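Local coordinates for ferric uptake regulation protein (Vibrio cholerae, PDB 2W57), which probably acts as an iron-responsive transcriptional repressor that binds DNA and controls genes for iron uptake, at residues His33-Ala36 with Glu37-Tyr40; Val55-Val58 with Leu59-Asp63; Val106-Gln109 with Arg110-Glu113. One frame throughout, in Å; residues are numbered along the deposited sequence.

Contact 1: residues His33-Ala36 with Glu37-Tyr40. With ZN (zinc ion), chain D.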
loop_
_atom_site.group_PDB
_atom_site.type_symbol
_atom_site.label_atom_id
_atom_site.label_comp_id
_atom_site.label_asym_id
_atom_site.label_seq_id
_atom_site.Cartn_x
_atom_site.Cartn_y
_atom_site.Cartn_z
ATOM N N HIS A 33 6.535 -7.192 -12.338
ATOM C CA HIS A 33 6.093 -6.248 -11.307
ATOM C C HIS A 33 6.630 -4.882 -11.695
ATOM O O HIS A 33 7.833 -4.720 -11.834
ATOM C CB HIS A 33 6.675 -6.614 -9.941
ATOM C CG HIS A 33 6.053 -7.819 -9.307
ATOM N ND1 HIS A 33 6.476 -9.103 -9.575
ATOM C CD2 HIS A 33 5.059 -7.933 -8.395
ATOM C CE1 HIS A 33 5.755 -9.955 -8.871
ATOM N NE2 HIS A 33 4.888 -9.272 -8.147
ATOM N N ILE A 34 5.774 -3.885 -11.866
ATOM C CA ILE A 34 6.245 -2.649 -12.487
ATOM C C ILE A 34 5.408 -1.436 -12.092
ATOM O O ILE A 34 4.189 -1.519 -12.009
ATOM C CB ILE A 34 6.327 -2.805 -14.044
ATOM C CG1 ILE A 34 7.214 -1.723 -14.670
ATOM C CG2 ILE A 34 4.932 -2.861 -14.693
ATOM C CD1 ILE A 34 7.669 -2.058 -16.083
ATOM N N SER A 35 6.075 -0.319 -11.828
ATOM C CA SER A 35 5.381 0.922 -11.547
ATOM C C SER A 35 5.007 1.593 -12.852
ATOM O O SER A 35 5.595 1.297 -13.894
ATOM C CB SER A 35 6.268 1.847 -10.732
ATOM O OG SER A 35 7.420 2.181 -11.464
ATOM N N ALA A 36 4.033 2.496 -12.794
ATOM C CA ALA A 36 3.692 3.347 -13.937
ATOM C C ALA A 36 4.902 4.111 -14.518
ATOM O O ALA A 36 4.977 4.328 -15.719
ATOM C CB ALA A 36 2.592 4.320 -13.550
ATOM N N GLU A 37 5.844 4.501 -13.661
ATOM C CA GLU A 37 7.016 5.277 -14.085
ATOM C C GLU A 37 7.971 4.390 -14.856
ATOM O O GLU A 37 8.464 4.759 -15.922
ATOM C CB GLU A 37 7.738 5.892 -12.889
ATOM C CG GLU A 37 6.934 6.960 -12.132
ATOM C CD GLU A 37 5.818 6.408 -11.204
ATOM O OE1 GLU A 37 5.802 5.194 -10.853
ATOM O OE2 GLU A 37 4.939 7.220 -10.825
ATOM N N GLU A 38 8.212 3.201 -14.316
ATOM C CA GLU A 38 9.151 2.277 -14.919
ATOM C C GLU A 38 8.596 1.867 -16.266
ATOM O O GLU A 38 9.332 1.833 -17.256
ATOM C CB GLU A 38 9.389 1.065 -14.016
ATOM C CG GLU A 38 10.230 1.345 -12.772
ATOM C CD GLU A 38 9.895 0.412 -11.587
ATOM O OE1 GLU A 38 8.960 -0.427 -11.687
ATOM O OE2 GLU A 38 10.558 0.537 -10.529
ATOM N N LEU A 39 7.294 1.597 -16.297
ATOM C CA LEU A 39 6.592 1.230 -17.524
ATOM C C LEU A 39 6.670 2.337 -18.599
ATOM O O LEU A 39 6.889 2.068 -19.786
ATOM C CB LEU A 39 5.143 0.865 -17.174
ATOM C CG LEU A 39 4.053 0.516 -18.201
ATOM C CD1 LEU A 39 4.617 -0.040 -19.491
ATOM C CD2 LEU A 39 3.025 -0.440 -17.570
ATOM N N TYR A 40 6.485 3.577 -18.166
ATOM C CA TYR A 40 6.673 4.746 -19.019
ATOM C C TYR A 40 8.096 4.787 -19.573
ATOM O O TYR A 40 8.271 4.927 -20.787
ATOM C CB TYR A 40 6.343 6.023 -18.237
ATOM C CG TYR A 40 6.862 7.300 -18.844
ATOM C CD1 TYR A 40 6.298 7.812 -20.010
ATOM C CD2 TYR A 40 7.915 7.994 -18.255
ATOM C CE1 TYR A 40 6.765 8.972 -20.586
ATOM C CE2 TYR A 40 8.403 9.172 -18.831
ATOM C CZ TYR A 40 7.809 9.654 -19.999
ATOM O OH TYR A 40 8.251 10.822 -20.576
HETATM ZN ZN ZN D . 3.045 -10.088 -7.419
HETATM O O HOH W 1 2.932 3.644 -10.231
#

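Contact 2: residues Val55-Val58 with Leu59-Asp63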
loop_
_atom_site.group_PDB
_atom_site.type_symbol
_atom_site.label_atom_id
_atom_site.label_comp_id
_atom_site.label_asym_id
_atom_site.label_seq_id
_atom_site.Cartn_x
_atom_site.Cartn_y
_atom_site.Cartn_z
ATOM N N VAL A 55 -0.166 6.219 -19.469
ATOM C CA VAL A 55 0.250 5.010 -18.762
ATOM C C VAL A 55 -0.594 4.825 -17.518
ATOM O O VAL A 55 -1.193 3.762 -17.310
ATOM C CB VAL A 55 1.752 5.017 -18.411
ATOM C CG1 VAL A 55 2.113 3.778 -17.643
ATOM C CG2 VAL A 55 2.587 5.092 -19.681
ATOM N N TYR A 56 -0.706 5.868 -16.713
ATOM C CA TYR A 56 -1.612 5.803 -15.574
ATOM C C TYR A 56 -3.063 5.533 -15.941
ATOM O O TYR A 56 -3.696 4.666 -15.329
ATOM C CB TYR A 56 -1.545 7.080 -14.758
ATOM C CG TYR A 56 -0.529 7.016 -13.670
ATOM C CD1 TYR A 56 0.616 7.798 -13.730
ATOM C CD2 TYR A 56 -0.701 6.163 -12.574
ATOM C CE1 TYR A 56 1.553 7.760 -12.729
ATOM C CE2 TYR A 56 0.245 6.117 -11.559
ATOM C CZ TYR A 56 1.363 6.922 -11.656
ATOM O OH TYR A 56 2.318 6.894 -10.688
ATOM N N ARG A 57 -3.601 6.289 -16.902
ATOM C CA ARG A 57 -5.000 6.144 -17.268
ATOM C C ARG A 57 -5.242 4.680 -17.698
ATOM O O ARG A 57 -6.192 4.040 -17.221
ATOM C CB ARG A 57 -5.388 7.175 -18.349
ATOM C CG ARG A 57 -6.779 6.990 -19.006
ATOM C CD ARG A 57 -7.045 7.919 -20.240
ATOM N NE ARG A 57 -6.180 7.681 -21.420
ATOM C CZ ARG A 57 -6.245 6.622 -22.259
ATOM N NH1 ARG A 57 -7.123 5.626 -22.075
ATOM N NH2 ARG A 57 -5.402 6.542 -23.298
ATOM N N VAL A 58 -4.346 4.137 -18.539
ATOM C CA VAL A 58 -4.469 2.759 -19.026
ATOM C C VAL A 58 -4.347 1.713 -17.902
ATOM O O VAL A 58 -5.158 0.785 -17.826
ATOM C CB VAL A 58 -3.487 2.431 -20.179
ATOM C CG1 VAL A 58 -3.564 0.924 -20.542
ATOM C CG2 VAL A 58 -3.760 3.313 -21.416
ATOM N N LEU A 59 -3.347 1.862 -17.035
ATOM C CA LEU A 59 -3.185 0.947 -15.912
ATOM C C LEU A 59 -4.386 0.936 -14.961
ATOM O O LEU A 59 -4.774 -0.133 -14.477
ATOM C CB LEU A 59 -1.885 1.224 -15.159
ATOM C CG LEU A 59 -0.617 0.828 -15.917
ATOM C CD1 LEU A 59 0.627 1.340 -15.226
ATOM C CD2 LEU A 59 -0.573 -0.691 -16.099
ATOM N N ASN A 60 -4.988 2.098 -14.712
ATOM C CA ASN A 60 -6.265 2.157 -13.990
ATOM C C ASN A 60 -7.411 1.379 -14.648
ATOM O O ASN A 60 -8.185 0.690 -13.956
ATOM C CB ASN A 60 -6.722 3.595 -13.818
ATOM C CG ASN A 60 -6.227 4.196 -12.556
ATOM O OD1 ASN A 60 -5.086 4.682 -12.484
ATOM N ND2 ASN A 60 -7.074 4.178 -11.531
ATOM N N GLN A 61 -7.543 1.537 -15.968
ATOM C CA GLN A 61 -8.576 0.861 -16.748
ATOM C C GLN A 61 -8.315 -0.646 -16.697
ATOM O O GLN A 61 -9.243 -1.439 -16.569
ATOM C CB GLN A 61 -8.585 1.373 -18.203
ATOM C CG GLN A 61 -8.809 2.871 -18.361
ATOM C CD GLN A 61 -8.564 3.428 -19.799
ATOM O OE1 GLN A 61 -7.680 2.971 -20.564
ATOM N NE2 GLN A 61 -9.357 4.442 -20.154
ATOM N N PHE A 62 -7.044 -1.034 -16.769
ATOM C CA PHE A 62 -6.660 -2.437 -16.649
ATOM C C PHE A 62 -6.964 -2.969 -15.248
ATOM O O PHE A 62 -7.373 -4.123 -15.091
ATOM C CB PHE A 62 -5.168 -2.601 -16.934
ATOM C CG PHE A 62 -4.805 -2.549 -18.385
ATOM C CD1 PHE A 62 -5.754 -2.240 -19.351
ATOM C CD2 PHE A 62 -3.492 -2.803 -18.785
ATOM C CE1 PHE A 62 -5.403 -2.210 -20.696
ATOM C CE2 PHE A 62 -3.130 -2.764 -20.114
ATOM C CZ PHE A 62 -4.083 -2.468 -21.079
ATOM N N ASP A 63 -6.742 -2.127 -14.237
ATOM C CA ASP A 63 -7.046 -2.479 -12.844
ATOM C C ASP A 63 -8.540 -2.832 -12.674
ATOM O O ASP A 63 -8.881 -3.918 -12.204
ATOM C CB ASP A 63 -6.629 -1.353 -11.900
ATOM C CG ASP A 63 -6.545 -1.801 -10.452
ATOM O OD1 ASP A 63 -7.058 -2.887 -10.111
ATOM O OD2 ASP A 63 -5.958 -1.062 -9.640
#

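Contact 3: residues Val106-Gln109 with Arg110-Glu113. With ZN (zinc ion), chain C.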
loop_
_atom_site.group_PDB
_atom_site.type_symbol
_atom_site.label_atom_id
_atom_site.label_comp_id
_atom_site.label_asym_id
_atom_site.label_seq_id
_atom_site.Cartn_x
_atom_site.Cartn_y
_atom_site.Cartn_z
ATOM N N VAL A 106 3.524 -21.950 6.380
ATOM C CA VAL A 106 3.448 -21.709 7.815
ATOM C C VAL A 106 2.798 -20.340 8.069
ATOM O O VAL A 106 1.852 -20.226 8.867
ATOM C CB VAL A 106 4.840 -21.834 8.505
ATOM C CG1 VAL A 106 4.740 -21.507 9.981
ATOM C CG2 VAL A 106 5.432 -23.246 8.309
ATOM N N ILE A 107 3.290 -19.321 7.365
ATOM C CA ILE A 107 2.687 -17.996 7.410
ATOM C C ILE A 107 1.220 -18.059 6.994
ATOM O O ILE A 107 0.355 -17.574 7.723
ATOM C CB ILE A 107 3.460 -16.967 6.555
ATOM C CG1 ILE A 107 4.847 -16.727 7.156
ATOM C CG2 ILE A 107 2.671 -15.650 6.440
ATOM C CD1 ILE A 107 5.780 -15.979 6.259
ATOM N N GLU A 108 0.931 -18.681 5.853
ATOM C CA GLU A 108 -0.459 -18.809 5.419
ATOM C C GLU A 108 -1.331 -19.382 6.534
ATOM O O GLU A 108 -2.380 -18.820 6.832
ATOM C CB GLU A 108 -0.599 -19.632 4.131
ATOM C CG GLU A 108 -0.028 -18.991 2.847
ATOM C CD GLU A 108 -0.403 -17.514 2.657
ATOM O OE1 GLU A 108 -1.537 -17.109 2.999
ATOM O OE2 GLU A 108 0.452 -16.755 2.162
ATOM N N GLN A 109 -0.874 -20.460 7.176
ATOM C CA GLN A 109 -1.618 -21.101 8.279
ATOM C C GLN A 109 -1.764 -20.212 9.514
ATOM O O GLN A 109 -2.845 -20.141 10.110
ATOM C CB GLN A 109 -0.980 -22.446 8.660
ATOM C CG GLN A 109 -1.640 -23.194 9.852
ATOM C CD GLN A 109 -3.141 -23.487 9.656
ATOM O OE1 GLN A 109 -3.668 -23.470 8.531
ATOM N NE2 GLN A 109 -3.829 -23.758 10.762
ATOM N N ARG A 110 -0.685 -19.530 9.889
ATOM C CA ARG A 110 -0.697 -18.677 11.076
ATOM C C ARG A 110 -1.736 -17.563 11.004
ATOM O O ARG A 110 -2.430 -17.294 11.984
ATOM C CB ARG A 110 0.689 -18.098 11.335
ATOM C CG ARG A 110 1.726 -19.133 11.760
ATOM C CD ARG A 110 1.322 -19.905 13.020
ATOM N NE ARG A 110 1.119 -19.030 14.171
ATOM C CZ ARG A 110 0.052 -19.056 14.968
ATOM N NH1 ARG A 110 -0.935 -19.932 14.771
ATOM N NH2 ARG A 110 -0.020 -18.210 15.986
ATOM N N GLN A 111 -1.843 -16.939 9.830
ATOM C CA GLN A 111 -2.831 -15.890 9.548
ATOM C C GLN A 111 -4.263 -16.333 9.884
ATOM O O GLN A 111 -5.006 -15.593 10.536
ATOM C CB GLN A 111 -2.721 -15.440 8.079
ATOM C CG GLN A 111 -1.351 -14.843 7.698
ATOM C CD GLN A 111 -1.226 -14.458 6.230
ATOM O OE1 GLN A 111 -2.074 -14.803 5.407
ATOM N NE2 GLN A 111 -0.151 -13.754 5.892
ATOM N N LYS A 112 -4.625 -17.545 9.451
ATOM C CA LYS A 112 -5.944 -18.150 9.715
ATOM C C LYS A 112 -6.222 -18.269 11.210
ATOM O O LYS A 112 -7.345 -18.055 11.665
ATOM C CB LYS A 112 -6.028 -19.549 9.092
ATOM C CG LYS A 112 -5.625 -19.646 7.629
ATOM C CD LYS A 112 -6.799 -19.980 6.721
ATOM C CE LYS A 112 -6.290 -20.488 5.373
ATOM N NZ LYS A 112 -7.265 -21.356 4.643
ATOM N N GLU A 113 -5.185 -18.619 11.966
ATOM C CA GLU A 113 -5.323 -18.866 13.390
ATOM C C GLU A 113 -5.371 -17.585 14.204
ATOM O O GLU A 113 -6.096 -17.520 15.200
ATOM C CB GLU A 113 -4.220 -19.799 13.882
ATOM C CG GLU A 113 -4.455 -21.236 13.440
ATOM C CD GLU A 113 -3.295 -22.149 13.752
ATOM O OE1 GLU A 113 -2.152 -21.844 13.329
ATOM O OE2 GLU A 113 -3.536 -23.183 14.417
HETATM ZN ZN ZN C . 0.106 -14.798 1.513
#

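Contact 1: residues His33-Ala36 with Glu37-Tyr40
Ser35 and Glu38 close a capping box at the start of helix 36-45. Ser35 is the N-cap. Its OG sits between its own backbone N and carbonyl carbon (chi1 62°), which turns it back toward the first turn. There it accepts from Glu38 N at 3.1 Å. The return bond runs from Ser35 N to Glu38 OE1 at 2.9 Å and is almost straight. The donor comes from above the carboxylate plane. Beyond CG the Glu38 chain stays stretched out, with CG beside its backbone N (chi1 -73°). Its other oxygen, OE2, forms a salt bridge with Lys77. The side chains of Ile34 and Glu38 run antiparallel, and Ile34 CG1 meets Glu38 CB at 3.6 Å. The end of Ile34 reaches further, with CD1 4.0 Å from Leu39 CB. Glu37 OE2 is hydrogen-bonded to Tyr56 OH of helix 52-64. One residue before the short strand, His33 NE2 binds zinc at 2.1 Å, with Glu81, His88 and His90 completing the site. Ala36 N donates to a water, while Glu38 N has Ser35 OG. The two reciprocal bonds thus fix the helix start, and the chain just before it carries the zinc ligand His33.

Contact 2: residues Val55-Val58 with Leu59-Asp63
Val58 and Phe62 meet one turn apart on helix 52-64. Both side chains leave the helix in the same direction, one alongside the other. Val58 CG1 rests over one face of the Phe62 ring, 3.6 Å from the centroid and 18° off the ring normal. This is a CH-pi contact, with the methyl offset toward the rim, near CZ. CG1 is anti to the Val58 backbone N (chi1 174°), and this places the methyl on the Phe62 side. The backbone joins the same pair, with Phe62 N donating to Val58 O at 2.8 Å. Leu59 makes a purely aliphatic contact with Val55. Its CD1 lies 3.7 Å from Val55 CG1, and the two side chains run alongside each other. Leu59 N also bonds Val55 O at 2.9 Å. These residues form the buried side of the helix. Val58 packs on Ile22 and Phe62 on Leu23 of helix 17-26, while Leu59 touches Leu26 of that helix and Leu39 of helix 36-45. The three helices and the strands after them fit the winged helix-turn-helix fold of Fur proteins, in which helix 52-64 is probably the DNA-recognition helix. Gln61 lies toward another side, beside Arg57. Its amide and the Arg57 guanidinium are turned 71° apart. Gln61 OE1 is 3.1 Å from Arg57 NH1, but the angle is too poor for a hydrogen bond. Gln61 OE1 instead accepts a hydrogen bond from Arg19 NH2 of helix 17-26.

Contact 3: residues Val106-Gln109 with Arg110-Glu113
Val106 meets Arg110 one turn along helix 105-117. Val106 O accepts from Arg110 N at 2.8 Å, and Val106 CG1 lies 4.2 Å from Arg110 CG. The arginine is bent at chi2 and chi3. Its NH1 forms a salt bridge with Glu113 OE1 at 2.7 Å. The oxygen lies in the guanidinium plane, but NH1 stands well above the carboxylate plane. Arg110 NH2 makes a second salt bridge, to Asp104 of the second subunit. Ile107 comes next and crosses the Gln111 side chain obliquely. Its backbone O accepts from Gln111 N at 3.1 Å. Ile107 also packs on Ile114 of the second subunit. Glu108 is bent at chi2 (-46°), which folds its carboxylate toward the metal. Glu108 OE2 binds zinc at 2.1 Å. The Gln111 side chain runs alongside this glutamate, with the two flat groups 81° apart. Gln109 crosses Glu113, and Gln109 NE2 approaches Glu113 CD at 3.4 Å. The backbone bond from Glu113 N to Gln109 O is weak. One side of the helix thus meets the second subunit, and Glu108 joins His87, Asp89 and His125 in a four-residue zinc site, typical of the dimerisation domain of Fur proteins.

Overall arrangement
Contacts 1 and 2 belong to one helical cluster, their centres 11 Å apart. Helices 36-45 and 52-64 pack on each other and both on helix 17-26. The two contacts touch through Ala36 on Tyr56, Leu39 on Leu59 and the Glu37-Tyr56 hydrogen bond. Contact 3 lies on the opposite side of the chain's centre, about 32 Å from contact 1 between centres. Four of the eight touching residues are buried in contact 1 and in contact 2, with one exposed in contact 2. In contact 3 two are buried and three exposed. Contact 1 caps a helix, contact 2 rests on apolar and CH-pi packing, and contact 3 relies on charged groups and the second subunit. Contacts 1 and 3 supply ligands to different zinc sites.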